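Local coordinates for protein phosphoglycerate kinase (Coxiella burnetii, PDB 4NG4) that catalyses the reversible transfer of a phosphate group between ATP and (2R)-3-phosphoglycerate in glycolysis, and binds ADP and magnesium here, at residues 297-305 / 326-337. Sequence-based numbering, arbitrary orientation.
Sequences ESIFDVGPN and IGVFEIEAFSQG. With ADP (adenosine-5'-diphosphate), chain E.
With chi1 near -56° in both, Phe300 and Phe334 carry CG anti to their carbonyl carbons and run side by side in the same direction. The Phe300 ring turns its edge to one face of Phe334, the planes inclined at 52° and the centroids 4.7 Å apart, while Phe300 CB makes a CH-pi contact over that face. Ala333 CB lies over the opposite face of Phe334. Beside the rings, Val328 N gives a 2.9 Å hydrogen bond to Phe300 O, and Val328 CG2 packs 3.8 Å from Phe300 CB. Strand 298-300, an outer strand of the small antiparallel sheet, is thereby joined to the loop that precedes helix 336-347 in the nucleotide-binding half of the kinase. On this loop Glu330 OE2 accepts a 2.6 Å hydrogen bond from the ribose O3' of ADP, and on the strand Ile299 O receives a weak one from the adenine N6. Where the chain turns, OD2 of the buried Asp301 accepts a 2.8 Å hydrogen bond from Gly337 N, in the first turn of the helix, which approaches on the syn side but 24° out of the carboxylate plane. Asp301 and Phe334 belong to the magnesium site, together with Thr338. Farther along, Val302 crosses Ile326 at about a right angle, CG2 3.5 Å from Ile326 CD1.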
# COMPACT_ATOMS: atom_id res chain seq x y z
N GLU A 297 33.83 -4.07 2.68
CA GLU A 297 32.99 -3.55 1.62
C GLU A 297 31.55 -3.89 1.95
O GLU A 297 31.29 -4.73 2.81
CB GLU A 297 33.33 -4.21 0.29
CG GLU A 297 34.74 -4.00 -0.17
CD GLU A 297 34.98 -4.64 -1.53
OE1 GLU A 297 34.98 -5.90 -1.65
OE2 GLU A 297 35.18 -3.86 -2.49
N SER A 298 30.61 -3.25 1.27
CA SER A 298 29.19 -3.53 1.47
C SER A 298 28.51 -3.56 0.12
O SER A 298 28.91 -2.84 -0.80
CB SER A 298 28.55 -2.44 2.34
OG SER A 298 29.37 -2.03 3.41
N ILE A 299 27.47 -4.38 -0.00
CA ILE A 299 26.71 -4.47 -1.24
C ILE A 299 25.63 -3.39 -1.28
O ILE A 299 24.76 -3.35 -0.42
CB ILE A 299 26.05 -5.84 -1.39
CG1 ILE A 299 27.13 -6.94 -1.44
CG2 ILE A 299 25.18 -5.88 -2.65
CD1 ILE A 299 26.58 -8.37 -1.44
N PHE A 300 25.68 -2.53 -2.30
CA PHE A 300 24.69 -1.46 -2.48
C PHE A 300 23.81 -1.61 -3.73
O PHE A 300 22.86 -0.85 -3.93
CB PHE A 300 25.41 -0.11 -2.55
CG PHE A 300 26.27 0.19 -1.35
CD1 PHE A 300 25.78 0.06 -0.07
CD2 PHE A 300 27.57 0.61 -1.51
CE1 PHE A 300 26.56 0.36 1.03
CE2 PHE A 300 28.36 0.91 -0.43
CZ PHE A 300 27.84 0.78 0.85
N ASP A 301 24.11 -2.58 -4.58
CA ASP A 301 23.33 -2.78 -5.79
C ASP A 301 23.64 -4.14 -6.37
O ASP A 301 24.65 -4.74 -6.04
CB ASP A 301 23.63 -1.69 -6.85
CG ASP A 301 22.42 -1.35 -7.73
OD1 ASP A 301 21.30 -1.88 -7.51
OD2 ASP A 301 22.60 -0.52 -8.68
N VAL A 302 22.75 -4.62 -7.23
CA VAL A 302 23.02 -5.80 -8.04
C VAL A 302 23.93 -5.41 -9.18
O VAL A 302 24.08 -4.23 -9.50
CB VAL A 302 21.74 -6.37 -8.67
CG1 VAL A 302 20.74 -6.82 -7.60
CG2 VAL A 302 21.11 -5.33 -9.62
N GLY A 303 24.52 -6.42 -9.80
CA GLY A 303 25.37 -6.23 -10.97
C GLY A 303 24.63 -6.49 -12.27
O GLY A 303 23.43 -6.80 -12.25
N PRO A 304 25.33 -6.39 -13.41
CA PRO A 304 24.69 -6.55 -14.71
C PRO A 304 24.14 -7.97 -14.95
O PRO A 304 23.04 -8.11 -15.48
CB PRO A 304 25.82 -6.20 -15.69
CG PRO A 304 27.05 -6.50 -14.97
CD PRO A 304 26.78 -6.14 -13.55
N ASN A 305 24.90 -9.00 -14.55
CA ASN A 305 24.47 -10.41 -14.72
C ASN A 305 23.19 -10.69 -13.97
O ASN A 305 22.28 -11.33 -14.50
CB ASN A 305 25.54 -11.40 -14.23
CG ASN A 305 25.30 -12.82 -14.73
OD1 ASN A 305 24.68 -13.64 -14.05
ND2 ASN A 305 25.79 -13.11 -15.91
N ILE A 326 15.83 -2.55 -5.16
CA ILE A 326 16.81 -3.64 -5.04
C ILE A 326 18.26 -3.14 -4.94
O ILE A 326 19.20 -3.94 -4.92
CB ILE A 326 16.66 -4.66 -6.18
CG1 ILE A 326 16.82 -4.00 -7.55
CG2 ILE A 326 15.30 -5.36 -6.09
CD1 ILE A 326 18.16 -4.21 -8.16
N GLY A 327 18.42 -1.82 -4.87
CA GLY A 327 19.68 -1.21 -4.45
C GLY A 327 19.47 0.15 -3.82
O GLY A 327 18.34 0.65 -3.74
N VAL A 328 20.55 0.76 -3.38
CA VAL A 328 20.48 2.07 -2.77
C VAL A 328 20.28 3.10 -3.86
O VAL A 328 21.16 3.93 -4.13
CB VAL A 328 21.75 2.38 -1.95
CG1 VAL A 328 21.55 3.66 -1.12
CG2 VAL A 328 22.11 1.18 -1.05
N PHE A 329 19.11 3.05 -4.48
CA PHE A 329 18.80 3.89 -5.65
C PHE A 329 18.93 5.39 -5.43
O PHE A 329 19.07 6.14 -6.38
CB PHE A 329 17.36 3.61 -6.11
CG PHE A 329 16.31 4.31 -5.27
CD1 PHE A 329 15.88 3.75 -4.08
CD2 PHE A 329 15.78 5.54 -5.66
CE1 PHE A 329 14.92 4.40 -3.30
CE2 PHE A 329 14.83 6.18 -4.89
CZ PHE A 329 14.40 5.61 -3.71
N GLU A 330 18.83 5.84 -4.17
CA GLU A 330 18.84 7.29 -3.85
C GLU A 330 20.15 7.94 -4.22
O GLU A 330 20.16 9.07 -4.71
CB GLU A 330 18.56 7.54 -2.36
CG GLU A 330 17.21 6.97 -1.83
CD GLU A 330 17.33 5.57 -1.21
OE1 GLU A 330 18.38 4.90 -1.39
OE2 GLU A 330 16.37 5.13 -0.53
N ILE A 331 21.25 7.24 -3.99
CA ILE A 331 22.56 7.68 -4.47
C ILE A 331 22.74 7.09 -5.87
O ILE A 331 22.26 5.99 -6.14
CB ILE A 331 23.70 7.30 -3.49
CG1 ILE A 331 24.99 8.04 -3.84
CG2 ILE A 331 23.93 5.82 -3.47
CD1 ILE A 331 24.90 9.56 -3.59
N GLU A 332 23.42 7.83 -6.75
CA GLU A 332 23.34 7.62 -8.20
C GLU A 332 24.18 6.47 -8.73
O GLU A 332 23.82 5.86 -9.72
CB GLU A 332 23.71 8.91 -8.95
CG GLU A 332 22.85 10.13 -8.57
CD GLU A 332 23.37 10.95 -7.35
OE1 GLU A 332 24.27 10.47 -6.60
OE2 GLU A 332 22.88 12.09 -7.15
N ALA A 333 25.32 6.20 -8.10
CA ALA A 333 26.15 5.07 -8.50
C ALA A 333 25.43 3.73 -8.23
O ALA A 333 25.60 2.74 -8.95
CB ALA A 333 27.48 5.11 -7.77
N PHE A 334 24.59 3.73 -7.20
CA PHE A 334 24.00 2.51 -6.71
C PHE A 334 22.54 2.33 -7.16
O PHE A 334 21.77 1.57 -6.55
CB PHE A 334 24.18 2.48 -5.19
CG PHE A 334 25.63 2.63 -4.76
CD1 PHE A 334 26.62 1.82 -5.31
CD2 PHE A 334 26.01 3.57 -3.83
CE1 PHE A 334 27.95 1.94 -4.93
CE2 PHE A 334 27.34 3.70 -3.45
CZ PHE A 334 28.31 2.88 -4.01
N SER A 335 22.20 2.99 -8.28
CA SER A 335 20.83 3.06 -8.78
C SER A 335 20.58 2.25 -10.07
O SER A 335 19.42 2.02 -10.45
CB SER A 335 20.45 4.51 -9.04
OG SER A 335 21.07 4.97 -10.22
N GLN A 336 21.66 1.84 -10.74
CA GLN A 336 21.54 1.20 -12.05
C GLN A 336 20.67 -0.06 -11.93
O GLN A 336 19.83 -0.30 -12.80
CB GLN A 336 22.93 0.91 -12.68
CG GLN A 336 22.95 0.86 -14.25
CD GLN A 336 24.26 1.41 -14.90
OE1 GLN A 336 25.07 2.09 -14.25
NE2 GLN A 336 24.45 1.13 -16.20
N GLY A 337 20.84 -0.81 -10.86
CA GLY A 337 20.04 -2.03 -10.65
C GLY A 337 18.53 -1.82 -10.58
O GLY A 337 17.75 -2.56 -11.20
PB ADP E . 9.47 0.13 0.25
O1B ADP E . 9.59 0.62 -1.17
O2B ADP E . 9.26 1.25 1.25
O3B ADP E . 8.54 -1.05 0.42
PA ADP E . 11.46 -0.98 1.99
O1A ADP E . 10.76 -0.20 3.08
O2A ADP E . 11.37 -2.48 2.04
O3A ADP E . 10.94 -0.49 0.54
O5' ADP E . 13.02 -0.53 2.05
C5' ADP E . 13.66 0.19 0.99
C4' ADP E . 14.76 1.09 1.54
O4' ADP E . 15.86 0.28 1.96
C3' ADP E . 15.27 2.08 0.49
O3' ADP E . 15.09 3.44 0.94
C2' ADP E . 16.73 1.72 0.27
O2' ADP E . 17.59 2.86 0.25
C1' ADP E . 17.10 0.77 1.41
N9 ADP E . 18.00 -0.33 0.95
C8 ADP E . 17.72 -1.26 -0.00
N7 ADP E . 18.79 -2.09 -0.17
C5 ADP E . 19.76 -1.71 0.67
C6 ADP E . 21.14 -2.15 1.01
N6 ADP E . 21.71 -3.21 0.39
N1 ADP E . 21.80 -1.46 1.97
C2 ADP E . 21.27 -0.39 2.62
N3 ADP E . 20.03 0.06 2.36
C4 ADP E . 19.24 -0.54 1.41